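Local coordinates for protein beta-d-glucoside glucohydrolase (Hypocrea jecorina, PDB 3ZYZ) that probably hydrolyses terminal, non-reducing beta-D-glucosyl residues, releasing beta-D-glucose, in cellulose degradation, at residues S56-D61 against S104-I109; S173-D178 against K206-W211; T436-E441 against H481-I486. All coordinates share one frame; numbering follows the deposited sequence.

Contact 1: residues S56-D61 against S104-I109; sequences SLCLQD and SGIHVI. With BGC (beta-D-glucopyranose), chain D.
Leu59 and Val108 pair as parallel neighbours in the sheet of the N-terminal domain, which belongs to the TIM-barrel clan. Gln60 N bonds Val108 O at 2.9 Å, nearly in line with that carbonyl. One step back, Cys58 O is gripped twice, by His107 N and Val108 N, both at 3.0 Å. The bond from Val108 is the straighter, 161° at the hydrogen against 136°. Cys58 N then turns to a side chain and meets His107 ND1 at 2.9 Å, at the ring edge and in its plane. This bond fixes the rotation of the imidazole and uses ND1 as an acceptor. Leu57 CD1 presses on His107 CB at 3.6 Å, while Leu57 CD2 crosses to Val108 CG2 at 3.7 Å. Leu59 and Val108 lie alongside each other. Ile106 CG2 packs on Gln60 CB at 3.6 Å. Cys58 SG, trans to its own N (chi1 168°), lies 3.9 Å from Ile106 CG1 and forms a disulfide with Cys42. Next along the chain, Asp61 OD1 accepts a bond from O4 of the bound glucose at 2.7 Å, and Asp61 OD2 has a salt bridge with Arg67. Strand 44-45 runs antiparallel to 58-60, and strand 154-160 continues the sheet beyond 108-109. Leu57 and Val108 touch Tyr232, and Leu59 touches Met234, both of strand 232-235. Ile106 and Ile109 rest on Val101 of helix 87-103.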
ATOM      1  N   SER A  56      10.116  -6.128 -27.012  1.00 15.15           N
ATOM      2  CA  SER A  56      10.917  -5.721 -25.874  1.00 15.31           C
ATOM      3  C   SER A  56       9.933  -5.404 -24.755  1.00 15.00           C
ATOM      4  O   SER A  56       9.182  -4.429 -24.847  1.00 15.22           O
ATOM      5  CB  SER A  56      11.721  -4.471 -26.215  1.00 15.39           C
ATOM      6  OG  SER A  56      12.268  -3.905 -25.032  1.00 17.60           O
ATOM      7  N   LEU A  57       9.912  -6.231 -23.714  1.00 14.35           N
ATOM      8  CA  LEU A  57       8.992  -5.991 -22.606  1.00 13.65           C
ATOM      9  C   LEU A  57       9.314  -4.645 -21.972  1.00 12.85           C
ATOM     10  O   LEU A  57      10.470  -4.367 -21.657  1.00 12.52           O
ATOM     11  CB  LEU A  57       9.058  -7.109 -21.570  1.00 13.46           C
ATOM     12  CG  LEU A  57       7.816  -7.156 -20.667  1.00 13.83           C
ATOM     13  CD1 LEU A  57       6.579  -7.506 -21.462  1.00 12.42           C
ATOM     14  CD2 LEU A  57       8.013  -8.142 -19.519  1.00 12.41           C
ATOM     15  N   CYS A  58       8.299  -3.797 -21.829  1.00 11.89           N
ATOM     16  CA  CYS A  58       8.518  -2.468 -21.268  1.00 11.27           C
ATOM     17  C   CYS A  58       7.985  -2.400 -19.844  1.00 10.71           C
ATOM     18  O   CYS A  58       6.782  -2.587 -19.604  1.00 10.53           O
ATOM     19  CB  CYS A  58       7.933  -1.371 -22.164  1.00 11.72           C
ATOM     20  SG  CYS A  58       7.848   0.274 -21.367  1.00 12.78           S
ATOM     21  N   LEU A  59       8.901  -2.189 -18.902  1.00  9.87           N
ATOM     22  CA  LEU A  59       8.581  -2.181 -17.474  1.00  9.81           C
ATOM     23  C   LEU A  59       8.755  -0.779 -16.924  1.00  9.23           C
ATOM     24  O   LEU A  59       9.792  -0.181 -17.125  1.00  9.12           O
ATOM     25  CB  LEU A  59       9.476  -3.167 -16.705  1.00 10.13           C
ATOM     26  CG  LEU A  59       9.396  -4.632 -17.182  1.00 10.87           C
ATOM     27  CD1 LEU A  59      10.538  -4.958 -18.136  1.00 10.93           C
ATOM     28  CD2 LEU A  59       9.424  -5.572 -16.017  1.00 10.56           C
ATOM     29  N   GLN A  60       7.734  -0.265 -16.239  1.00  8.95           N
ATOM     30  CA  GLN A  60       7.761   1.107 -15.703  1.00  8.90           C
ATOM     31  C   GLN A  60       7.256   1.186 -14.270  1.00  8.88           C
ATOM     32  O   GLN A  60       6.340   0.455 -13.892  1.00  8.67           O
ATOM     33  CB  GLN A  60       6.892   2.029 -16.571  1.00  8.23           C
ATOM     34  CG  GLN A  60       7.216   3.524 -16.474  1.00  7.71           C
ATOM     35  CD  GLN A  60       8.424   3.905 -17.318  1.00  8.50           C
ATOM     36  OE1 GLN A  60       9.051   3.052 -17.949  1.00  7.82           O
ATOM     37  NE2 GLN A  60       8.747   5.188 -17.339  1.00  7.86           N
ATOM     38  N   ASP A  61       7.838   2.089 -13.476  1.00  9.40           N
ATOM     39  CA  ASP A  61       7.245   2.449 -12.178  1.00  9.69           C
ATOM     40  C   ASP A  61       5.940   3.244 -12.408  1.00  9.91           C
ATOM     41  O   ASP A  61       5.705   3.740 -13.508  1.00  9.61           O
ATOM     42  CB  ASP A  61       8.229   3.253 -11.328  1.00 10.01           C
ATOM     43  CG  ASP A  61       9.410   2.416 -10.845  1.00 10.84           C
ATOM     44  OD1 ASP A  61       9.159   1.340 -10.258  1.00 10.65           O
ATOM     45  OD2 ASP A  61      10.581   2.835 -11.070  1.00  8.16           O
ATOM     46  N   SER A 104      -0.012   4.340 -22.371  1.00  9.78           N
ATOM     47  CA  SER A 104       1.353   4.849 -22.522  1.00  9.43           C
ATOM     48  C   SER A 104       2.248   3.814 -23.196  1.00  9.45           C
ATOM     49  O   SER A 104       3.396   4.113 -23.518  1.00 10.09           O
ATOM     50  CB  SER A 104       1.956   5.251 -21.161  1.00  9.73           C
ATOM     51  OG  SER A 104       1.308   6.384 -20.606  1.00  9.79           O
ATOM     52  N   GLY A 105       1.723   2.604 -23.404  1.00  8.90           N
ATOM     53  CA  GLY A 105       2.449   1.545 -24.106  1.00  8.26           C
ATOM     54  C   GLY A 105       3.425   0.768 -23.248  1.00  7.51           C
ATOM     55  O   GLY A 105       4.322   0.112 -23.767  1.00  8.49           O
ATOM     56  N   ILE A 106       3.252   0.862 -21.936  1.00  6.62           N
ATOM     57  CA  ILE A 106       3.986   0.061 -20.966  1.00  6.19           C
ATOM     58  C   ILE A 106       3.237  -1.259 -20.739  1.00  6.86           C
ATOM     59  O   ILE A 106       2.019  -1.241 -20.600  1.00  7.15           O
ATOM     60  CB  ILE A 106       4.065   0.833 -19.644  1.00  5.85           C
ATOM     61  CG1 ILE A 106       4.809   2.168 -19.864  1.00  6.72           C
ATOM     62  CG2 ILE A 106       4.713  -0.014 -18.551  1.00  3.97           C
ATOM     63  CD1 ILE A 106       4.389   3.256 -18.930  1.00  8.74           C
ATOM     64  N   HIS A 107       3.959  -2.383 -20.700  1.00  7.35           N
ATOM     65  CA  HIS A 107       3.372  -3.716 -20.460  1.00  8.32           C
ATOM     66  C   HIS A 107       3.299  -4.063 -18.962  1.00  8.24           C
ATOM     67  O   HIS A 107       2.333  -4.681 -18.504  1.00  8.31           O
ATOM     68  CB  HIS A 107       4.183  -4.803 -21.171  1.00  9.02           C
ATOM     69  CG  HIS A 107       4.453  -4.518 -22.616  1.00 10.70           C
ATOM     70  ND1 HIS A 107       5.700  -4.152 -23.082  1.00 12.40           N
ATOM     71  CD2 HIS A 107       3.638  -4.537 -23.698  1.00 11.67           C
ATOM     72  CE1 HIS A 107       5.639  -3.958 -24.388  1.00 12.50           C
ATOM     73  NE2 HIS A 107       4.399  -4.187 -24.786  1.00 11.77           N
ATOM     74  N   VAL A 108       4.316  -3.672 -18.202  1.00  7.89           N
ATOM     75  CA  VAL A 108       4.385  -4.042 -16.782  1.00  8.18           C
ATOM     76  C   VAL A 108       4.479  -2.815 -15.877  1.00  8.32           C
ATOM     77  O   VAL A 108       5.393  -2.006 -16.005  1.00  9.12           O
ATOM     78  CB  VAL A 108       5.565  -4.988 -16.491  1.00  7.63           C
ATOM     79  CG1 VAL A 108       5.416  -5.617 -15.115  1.00  8.46           C
ATOM     80  CG2 VAL A 108       5.656  -6.077 -17.542  1.00  6.68           C
ATOM     81  N   ILE A 109       3.511  -2.667 -14.978  1.00  8.42           N
ATOM     82  CA  ILE A 109       3.574  -1.596 -13.980  1.00  8.85           C
ATOM     83  C   ILE A 109       4.174  -2.198 -12.698  1.00  9.02           C
ATOM     84  O   ILE A 109       3.810  -3.309 -12.291  1.00  8.56           O
ATOM     85  CB  ILE A 109       2.179  -0.918 -13.763  1.00  8.73           C
ATOM     86  CG1 ILE A 109       2.286   0.406 -12.979  1.00  8.47           C
ATOM     87  CG2 ILE A 109       1.200  -1.884 -13.115  1.00  8.81           C
ATOM     88  CD1 ILE A 109       3.138   1.490 -13.652  1.00  6.46           C
TER
HETATM   89  C2  BGC D1717      12.787   0.094  -6.044  1.00 12.36           C
HETATM   90  C3  BGC D1717      11.622  -0.586  -6.727  1.00 11.07           C
HETATM   91  C4  BGC D1717      11.465   0.022  -8.110  1.00 11.60           C
HETATM   92  C5  BGC D1717      12.775  -0.093  -8.912  1.00 11.78           C
HETATM   93  C6  BGC D1717      12.668   0.510 -10.311  1.00 11.17           C
HETATM   94  C1  BGC D1717      14.060   0.063  -6.915  1.00 14.07           C
HETATM   95  O1  BGC D1717      15.070   0.837  -6.309  1.00 17.35           O
HETATM   96  O2  BGC D1717      12.976  -0.563  -4.811  1.00 11.43           O
HETATM   97  O3  BGC D1717      10.472  -0.368  -5.935  1.00 13.64           O
HETATM   98  O4  BGC D1717      10.379  -0.582  -8.777  1.00 10.82           O
HETATM   99  O5  BGC D1717      13.818   0.577  -8.219  1.00 12.14           O
HETATM  100  O6  BGC D1717      12.613   1.919 -10.202  1.00 13.68           O

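Contact 2: residues S173-D178 against K206-W211; sequences SSNPDD and KVNTTW. With NAG (2-acetamido-2-deoxy-beta-D-glucopyranose), chain C.
Ser173 and Lys206 form a parallel bridge between strands 173-174 and 206-207, at the foot of a two-residue beta hairpin whose type I' turn runs from Val207 to Thr210. Ser174 N bonds Lys206 O at 2.8 Å, and Asn208 N returns a longer bond to Ser174 O at 3.2 Å. Both donors sit well above the plane of the carbonyl they use, by 41° and 48°. Ser173 adds a side-chain bond. Ser173 CB packs on Lys206 CB at 3.7 Å. Ser173 OG, anti to the backbone N (chi1 -174°), accepts from Thr209 N, in the turn, at 2.6 Å. An alanine here has no hydroxyl, so Thr209 N is likely to be left without this acceptor and the turn less firmly tied to strand 173-174. Asn208 can be followed outward. Its CB starts away from segment 173-178, but the amide swings back along it. Asn208 CB lies 3.8 Å from C1 of an N-acetylglucosamine (NAG). Asn208 OD1 takes a bond from a water at 3.0 Å, and the same water donates to Pro176 O at 3.1 Å. Asn208 ND2 is joined covalently to NAG C1 at 1.4 Å. That sugar lies along Pro176 to Asp178, where Asp178 N makes a weak bond to its O4. Lys206 runs the other way, its CE over the centre of one face of Trp211. The tie is therefore mostly polar, made of backbone bonds, one hydroxyl and a bridging water. It ties the glycosylated turn to segment 173-178, and probably steadies the first sugar, whose direct bond to that segment is weak.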
ATOM      1  N   SER A 173      19.865  -8.470   7.005  1.00 12.25           N
ATOM      2  CA  SER A 173      19.150  -9.742   6.927  1.00 12.05           C
ATOM      3  C   SER A 173      17.927  -9.672   7.839  1.00 12.12           C
ATOM      4  O   SER A 173      18.046  -9.340   9.031  1.00 11.81           O
ATOM      5  CB  SER A 173      20.069 -10.908   7.329  1.00 12.39           C
ATOM      6  OG  SER A 173      19.445 -12.171   7.121  1.00 11.77           O
ATOM      7  N   SER A 174      16.757  -9.958   7.276  1.00 11.96           N
ATOM      8  CA  SER A 174      15.510 -10.070   8.058  1.00 11.96           C
ATOM      9  C   SER A 174      15.310 -11.518   8.461  1.00 11.73           C
ATOM     10  O   SER A 174      15.166 -12.374   7.599  1.00 11.28           O
ATOM     11  CB  SER A 174      14.318  -9.609   7.225  1.00 11.71           C
ATOM     12  OG  SER A 174      14.362  -8.214   6.960  1.00 12.35           O
ATOM     13  N   ASN A 175      15.311 -11.795   9.766  1.00 12.18           N
ATOM     14  CA  ASN A 175      15.394 -13.177  10.261  1.00 12.45           C
ATOM     15  C   ASN A 175      14.224 -13.707  11.132  1.00 12.95           C
ATOM     16  O   ASN A 175      14.473 -14.321  12.176  1.00 13.30           O
ATOM     17  CB  ASN A 175      16.700 -13.363  11.045  1.00 12.44           C
ATOM     18  CG  ASN A 175      17.938 -13.023  10.227  1.00 12.66           C
ATOM     19  OD1 ASN A 175      17.915 -13.055   8.993  1.00 13.06           O
ATOM     20  ND2 ASN A 175      19.028 -12.708  10.917  1.00 10.13           N
ATOM     21  N   PRO A 176      12.962 -13.522  10.700  1.00 12.87           N
ATOM     22  CA  PRO A 176      11.872 -13.967  11.591  1.00 13.26           C
ATOM     23  C   PRO A 176      11.734 -15.481  11.632  1.00 13.91           C
ATOM     24  O   PRO A 176      12.323 -16.175  10.801  1.00 13.64           O
ATOM     25  CB  PRO A 176      10.624 -13.380  10.929  1.00 13.35           C
ATOM     26  CG  PRO A 176      10.946 -13.374   9.472  1.00 12.53           C
ATOM     27  CD  PRO A 176      12.446 -13.056   9.396  1.00 12.82           C
ATOM     28  N   ASP A 177      10.933 -15.984  12.569  1.00 14.71           N
ATOM     29  CA  ASP A 177      10.580 -17.397  12.573  1.00 15.36           C
ATOM     30  C   ASP A 177       9.682 -17.707  11.371  1.00 14.97           C
ATOM     31  O   ASP A 177       9.143 -16.793  10.720  1.00 14.57           O
ATOM     32  CB  ASP A 177       9.893 -17.777  13.890  1.00 16.47           C
ATOM     33  CG  ASP A 177       8.582 -17.032  14.089  1.00 18.76           C
ATOM     34  OD1 ASP A 177       8.608 -15.794  14.231  1.00 23.52           O
ATOM     35  OD2 ASP A 177       7.523 -17.670  14.058  1.00 22.34           O
ATOM     36  N   ASP A 178       9.526 -18.996  11.084  1.00 14.58           N
ATOM     37  CA  ASP A 178       8.762 -19.466   9.930  1.00 14.70           C
ATOM     38  C   ASP A 178       7.291 -19.048   9.983  1.00 14.38           C
ATOM     39  O   ASP A 178       6.727 -18.633   8.968  1.00 14.66           O
ATOM     40  CB  ASP A 178       8.865 -20.989   9.809  1.00 14.79           C
ATOM     41  CG  ASP A 178       8.113 -21.535   8.612  1.00 16.05           C
ATOM     42  OD1 ASP A 178       8.622 -21.435   7.480  1.00 16.44           O
ATOM     43  OD2 ASP A 178       7.004 -22.073   8.806  1.00 18.91           O
ATOM     44  N   LYS A 206      18.388  -9.443   2.737  1.00 10.14           N
ATOM     45  CA  LYS A 206      18.562 -10.861   2.959  1.00 10.33           C
ATOM     46  C   LYS A 206      17.435 -11.381   3.829  1.00 10.36           C
ATOM     47  O   LYS A 206      16.814 -10.630   4.578  1.00 10.27           O
ATOM     48  CB  LYS A 206      19.909 -11.149   3.616  1.00 10.26           C
ATOM     49  CG  LYS A 206      21.089 -10.955   2.714  1.00 10.91           C
ATOM     50  CD  LYS A 206      22.395 -10.992   3.494  1.00 12.31           C
ATOM     51  CE  LYS A 206      23.569 -11.053   2.541  1.00 13.25           C
ATOM     52  NZ  LYS A 206      24.857 -10.744   3.204  1.00 13.98           N
ATOM     53  N   VAL A 207      17.148 -12.669   3.684  1.00 11.00           N
ATOM     54  CA  VAL A 207      16.176 -13.357   4.518  1.00 11.09           C
ATOM     55  C   VAL A 207      16.936 -14.546   5.114  1.00 11.75           C
ATOM     56  O   VAL A 207      17.319 -15.469   4.375  1.00 11.88           O
ATOM     57  CB  VAL A 207      14.956 -13.831   3.695  1.00 11.32           C
ATOM     58  CG1 VAL A 207      13.988 -14.654   4.563  1.00 10.59           C
ATOM     59  CG2 VAL A 207      14.228 -12.646   3.038  1.00 11.08           C
ATOM     60  N   ASN A 208      17.189 -14.494   6.430  1.00 12.04           N
ATOM     61  CA  ASN A 208      18.021 -15.485   7.131  1.00 12.91           C
ATOM     62  C   ASN A 208      19.415 -15.623   6.532  1.00 12.33           C
ATOM     63  O   ASN A 208      19.883 -16.742   6.329  1.00 12.27           O
ATOM     64  CB  ASN A 208      17.369 -16.875   7.161  1.00 13.96           C
ATOM     65  CG  ASN A 208      16.387 -17.057   8.301  1.00 19.21           C
ATOM     66  OD1 ASN A 208      15.666 -16.120   8.691  1.00 21.23           O
ATOM     67  ND2 ASN A 208      16.346 -18.285   8.840  1.00 26.02           N
ATOM     68  N   THR A 209      20.074 -14.493   6.263  1.00 12.00           N
ATOM     69  CA  THR A 209      21.426 -14.441   5.658  1.00 11.98           C
ATOM     70  C   THR A 209      21.500 -14.648   4.131  1.00 12.23           C
ATOM     71  O   THR A 209      22.586 -14.535   3.542  1.00 12.64           O
ATOM     72  CB  THR A 209      22.475 -15.397   6.335  1.00 11.83           C
ATOM     73  OG1 THR A 209      22.231 -16.752   5.932  1.00 11.60           O
ATOM     74  CG2 THR A 209      22.467 -15.278   7.871  1.00 10.81           C
ATOM     75  N   THR A 210      20.369 -14.932   3.490  1.00 11.98           N
ATOM     76  CA  THR A 210      20.349 -15.172   2.043  1.00 11.68           C
ATOM     77  C   THR A 210      19.625 -14.045   1.313  1.00 11.89           C
ATOM     78  O   THR A 210      18.478 -13.738   1.619  1.00 11.85           O
ATOM     79  CB  THR A 210      19.673 -16.519   1.700  1.00 11.45           C
ATOM     80  OG1 THR A 210      20.349 -17.587   2.377  1.00 11.68           O
ATOM     81  CG2 THR A 210      19.703 -16.774   0.202  1.00 10.83           C
ATOM     82  N   TRP A 211      20.285 -13.429   0.337  1.00 12.46           N
ATOM     83  CA  TRP A 211      19.642 -12.348  -0.405  1.00 12.49           C
ATOM     84  C   TRP A 211      18.336 -12.835  -0.989  1.00 12.26           C
ATOM     85  O   TRP A 211      18.270 -13.946  -1.517  1.00 12.15           O
ATOM     86  CB  TRP A 211      20.551 -11.788  -1.483  1.00 12.79           C
ATOM     87  CG  TRP A 211      21.327 -10.622  -0.969  1.00 12.90           C
ATOM     88  CD1 TRP A 211      20.817  -9.453  -0.496  1.00 13.48           C
ATOM     89  CD2 TRP A 211      22.745 -10.515  -0.867  1.00 12.55           C
ATOM     90  NE1 TRP A 211      21.834  -8.609  -0.106  1.00 14.04           N
ATOM     91  CE2 TRP A 211      23.031  -9.236  -0.321  1.00 13.38           C
ATOM     92  CE3 TRP A 211      23.808 -11.366  -1.190  1.00 12.42           C
ATOM     93  CZ2 TRP A 211      24.332  -8.792  -0.090  1.00 13.45           C
ATOM     94  CZ3 TRP A 211      25.100 -10.933  -0.950  1.00 12.83           C
ATOM     95  CH2 TRP A 211      25.354  -9.654  -0.400  1.00 13.80           C
TER
HETATM   96  C1  NAG C1716      15.463 -18.692   9.911  1.00 34.56           C
HETATM   97  C2  NAG C1716      15.333 -18.497  11.429  1.00 39.40           C
HETATM   98  C3  NAG C1716      14.414 -19.531  12.103  1.00 39.71           C
HETATM   99  C4  NAG C1716      13.132 -19.769  11.299  1.00 39.91           C
HETATM  100  C5  NAG C1716      13.538 -20.145   9.871  1.00 38.99           C
HETATM  101  C6  NAG C1716      12.354 -20.513   8.979  1.00 39.02           C
HETATM  102  C7  NAG C1716      17.324 -17.549  12.568  1.00 43.75           C
HETATM  103  C8  NAG C1716      18.693 -17.863  13.112  1.00 43.76           C
HETATM  104  N2  NAG C1716      16.664 -18.574  12.015  1.00 42.57           N
HETATM  105  O3  NAG C1716      14.082 -19.130  13.418  1.00 40.06           O
HETATM  106  O4  NAG C1716      12.293 -20.735  11.920  1.00 39.57           O
HETATM  107  O5  NAG C1716      14.216 -19.030   9.323  1.00 37.43           O
HETATM  108  O6  NAG C1716      11.699 -19.348   8.521  1.00 39.33           O
HETATM  109  O7  NAG C1716      16.868 -16.408  12.652  1.00 44.36           O
HETATM  110  O   HOH W   1      12.783 -16.108   7.769  1.00 24.46           O

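Contact 3: residues T436-E441 against H481-I486; sequences TADSGE and HSVGAI. With BGC (beta-D-glucopyranose), chain D.
His481 pairs with Thr436 at the C-terminal ends of two parallel strands. His481 O accepts a bond from Ala437 N at 3.3 Å and also takes a CA-H contact from Thr436. Ser482 comes next. Ser482 OG points trans to its own N (chi1 -179°). It lies 3.4 Å from Ala437 CB and donates to Gly484 O at 2.6 Å, on a lone pair in the carbonyl plane. This bond ties Ser482 to the loop after the strand. Val483 N bonds Ala437 O at 3.3 Å, from 46° above the carbonyl plane. Both methyls of Val483 pack against the departing chain. Val483 CG1 meets Asp438 OD1 at 3.5 Å and Val483 CG2 meets Ser439 OG at 3.4 Å, a hydroxyl that is bonded to Gly124 O. Further along the loop, Ile486 CD1 packs on Ala437 CB at 3.7 Å. Segment 436-441 runs on to Glu441, whose OE2 accepts a bond from O1 of the bound glucose and also has a salt bridge with Arg169. The two strands, 430-437 and 476-482, form a beta-alpha-beta unit with helix 462-472 in the C-terminal domain. Strand 348-352 flanks 430-437, and strand 497-502 flanks 476-482, placing Trp502 against Ser482 and Ile486.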
ATOM      1  N   THR A 436       3.339  18.768   8.260  1.00 13.09           N
ATOM      2  CA  THR A 436       3.670  17.568   7.485  1.00 12.65           C
ATOM      3  C   THR A 436       4.722  16.683   8.150  1.00 12.73           C
ATOM      4  O   THR A 436       5.403  17.099   9.088  1.00 12.92           O
ATOM      5  CB  THR A 436       4.197  17.901   6.082  1.00 12.63           C
ATOM      6  OG1 THR A 436       5.371  18.720   6.199  1.00 12.66           O
ATOM      7  CG2 THR A 436       3.137  18.610   5.229  1.00 11.91           C
ATOM      8  N   ALA A 437       4.812  15.451   7.658  1.00 12.30           N
ATOM      9  CA  ALA A 437       5.978  14.596   7.820  1.00 12.39           C
ATOM     10  C   ALA A 437       6.151  13.831   6.504  1.00 12.19           C
ATOM     11  O   ALA A 437       5.175  13.523   5.814  1.00 12.13           O
ATOM     12  CB  ALA A 437       5.830  13.652   9.007  1.00 12.05           C
ATOM     13  N   ASP A 438       7.398  13.576   6.136  1.00 12.16           N
ATOM     14  CA  ASP A 438       7.698  12.990   4.838  1.00 12.05           C
ATOM     15  C   ASP A 438       8.700  11.861   5.014  1.00 11.57           C
ATOM     16  O   ASP A 438       9.296  11.724   6.081  1.00 11.45           O
ATOM     17  CB  ASP A 438       8.243  14.068   3.887  1.00 12.05           C
ATOM     18  CG  ASP A 438       8.085  13.696   2.416  1.00 12.18           C
ATOM     19  OD1 ASP A 438       7.473  12.650   2.113  1.00 11.76           O
ATOM     20  OD2 ASP A 438       8.577  14.455   1.560  1.00 11.34           O
ATOM     21  N   SER A 439       8.867  11.044   3.975  1.00 11.38           N
ATOM     22  CA  SER A 439       9.862   9.965   3.976  1.00 11.36           C
ATOM     23  C   SER A 439       9.926   9.335   2.593  1.00 11.46           C
ATOM     24  O   SER A 439       9.156   9.712   1.691  1.00 11.43           O
ATOM     25  CB  SER A 439       9.551   8.912   5.051  1.00 11.52           C
ATOM     26  OG  SER A 439       8.520   8.037   4.648  1.00 11.42           O
ATOM     27  N   GLY A 440      10.834   8.388   2.402  1.00 10.83           N
ATOM     28  CA  GLY A 440      10.872   7.723   1.109  1.00 10.62           C
ATOM     29  C   GLY A 440      11.944   6.685   0.955  1.00 10.34           C
ATOM     30  O   GLY A 440      12.517   6.209   1.935  1.00  9.75           O
ATOM     31  N   GLU A 441      12.217   6.355  -0.298  1.00 10.24           N
ATOM     32  CA  GLU A 441      13.169   5.310  -0.625  1.00 10.87           C
ATOM     33  C   GLU A 441      14.582   5.725  -0.267  1.00 10.91           C
ATOM     34  O   GLU A 441      14.992   6.870  -0.515  1.00 11.62           O
ATOM     35  CB  GLU A 441      13.077   4.962  -2.111  1.00 10.80           C
ATOM     36  CG  GLU A 441      13.584   3.571  -2.431  1.00 11.06           C
ATOM     37  CD  GLU A 441      13.490   3.254  -3.900  1.00 11.00           C
ATOM     38  OE1 GLU A 441      12.561   3.782  -4.554  1.00 11.65           O
ATOM     39  OE2 GLU A 441      14.335   2.468  -4.388  1.00  9.23           O
ATOM     40  N   HIS A 481      -0.702  16.465   6.686  1.00 11.47           N
ATOM     41  CA  HIS A 481      -0.385  15.573   5.583  1.00 11.85           C
ATOM     42  C   HIS A 481       0.900  14.817   5.899  1.00 11.55           C
ATOM     43  O   HIS A 481       1.942  15.425   6.113  1.00 10.84           O
ATOM     44  CB  HIS A 481      -0.262  16.331   4.263  1.00 12.01           C
ATOM     45  CG  HIS A 481      -1.548  16.945   3.796  1.00 13.50           C
ATOM     46  ND1 HIS A 481      -1.879  18.260   4.048  1.00 14.25           N
ATOM     47  CD2 HIS A 481      -2.584  16.427   3.093  1.00 14.12           C
ATOM     48  CE1 HIS A 481      -3.064  18.525   3.527  1.00 14.50           C
ATOM     49  NE2 HIS A 481      -3.515  17.429   2.944  1.00 16.12           N
ATOM     50  N   SER A 482       0.822  13.492   5.922  1.00 11.67           N
ATOM     51  CA  SER A 482       1.945  12.694   6.405  1.00 12.33           C
ATOM     52  C   SER A 482       2.051  11.284   5.826  1.00 12.71           C
ATOM     53  O   SER A 482       1.048  10.606   5.608  1.00 12.29           O
ATOM     54  CB  SER A 482       1.899  12.614   7.933  1.00 11.78           C
ATOM     55  OG  SER A 482       2.996  11.873   8.428  1.00 13.82           O
ATOM     56  N   VAL A 483       3.298  10.874   5.599  1.00 13.40           N
ATOM     57  CA  VAL A 483       3.679   9.522   5.180  1.00 13.36           C
ATOM     58  C   VAL A 483       3.411   8.427   6.221  1.00 13.71           C
ATOM     59  O   VAL A 483       3.501   7.235   5.912  1.00 13.70           O
ATOM     60  CB  VAL A 483       5.186   9.469   4.829  1.00 13.32           C
ATOM     61  CG1 VAL A 483       5.469  10.240   3.555  1.00 12.58           C
ATOM     62  CG2 VAL A 483       6.036   9.993   5.990  1.00 12.77           C
ATOM     63  N   GLY A 484       3.124   8.824   7.457  1.00 14.12           N
ATOM     64  CA  GLY A 484       2.817   7.867   8.524  1.00 13.95           C
ATOM     65  C   GLY A 484       2.545   8.540   9.853  1.00 14.24           C
ATOM     66  O   GLY A 484       2.472   9.770   9.932  1.00 14.21           O
ATOM     67  N   ALA A 485       2.405   7.730  10.899  1.00 14.53           N
ATOM     68  CA  ALA A 485       2.139   8.226  12.253  1.00 14.61           C
ATOM     69  C   ALA A 485       3.090   9.341  12.718  1.00 14.96           C
ATOM     70  O   ALA A 485       4.290   9.320  12.445  1.00 14.62           O
ATOM     71  CB  ALA A 485       2.145   7.095  13.236  1.00 14.74           C
ATOM     72  N   ILE A 486       2.508  10.321  13.394  1.00 15.12           N
ATOM     73  CA  ILE A 486       3.224  11.375  14.090  1.00 16.03           C
ATOM     74  C   ILE A 486       2.685  11.347  15.513  1.00 15.80           C
ATOM     75  O   ILE A 486       1.486  11.128  15.707  1.00 16.12           O
ATOM     76  CB  ILE A 486       2.904  12.751  13.460  1.00 15.98           C
ATOM     77  CG1 ILE A 486       3.537  12.872  12.082  1.00 16.88           C
ATOM     78  CG2 ILE A 486       3.354  13.898  14.352  1.00 16.55           C
ATOM     79  CD1 ILE A 486       2.970  14.033  11.261  1.00 18.04           C
TER
HETATM   80  C2  BGC D1717      12.787   0.094  -6.044  1.00 12.36           C
HETATM   81  C3  BGC D1717      11.622  -0.586  -6.727  1.00 11.07           C
HETATM   82  C4  BGC D1717      11.465   0.022  -8.110  1.00 11.60           C
HETATM   83  C5  BGC D1717      12.775  -0.093  -8.912  1.00 11.78           C
HETATM   84  C6  BGC D1717      12.668   0.510 -10.311  1.00 11.17           C
HETATM   85  C1  BGC D1717      14.060   0.063  -6.915  1.00 14.07           C
HETATM   86  O1  BGC D1717      15.070   0.837  -6.309  1.00 17.35           O
HETATM   87  O2  BGC D1717      12.976  -0.563  -4.811  1.00 11.43           O
HETATM   88  O3  BGC D1717      10.472  -0.368  -5.935  1.00 13.64           O
HETATM   89  O4  BGC D1717      10.379  -0.582  -8.777  1.00 10.82           O
HETATM   90  O5  BGC D1717      13.818   0.577  -8.219  1.00 12.14           O
HETATM   91  O6  BGC D1717      12.613   1.919 -10.202  1.00 13.68           O

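Contacts 1 and 3 lie in different domains but meet at one glucose. Their centres are about 29 Å apart and their nearest atoms about 7 Å. Each brings one carboxylate to the sugar, and the two act at opposite ends of it. Lys158, His159, Tyr204, Arg125 and Asp236 also bond the glucose. This is consistent with a family 3 active site between two domains. Contact 2 belongs to the same N-terminal domain as contact 1. It lies apart from the glucose site, its nearest atoms about 19 Å from contact 1 and about 14 Å from contact 3, and carries a surface glycan instead.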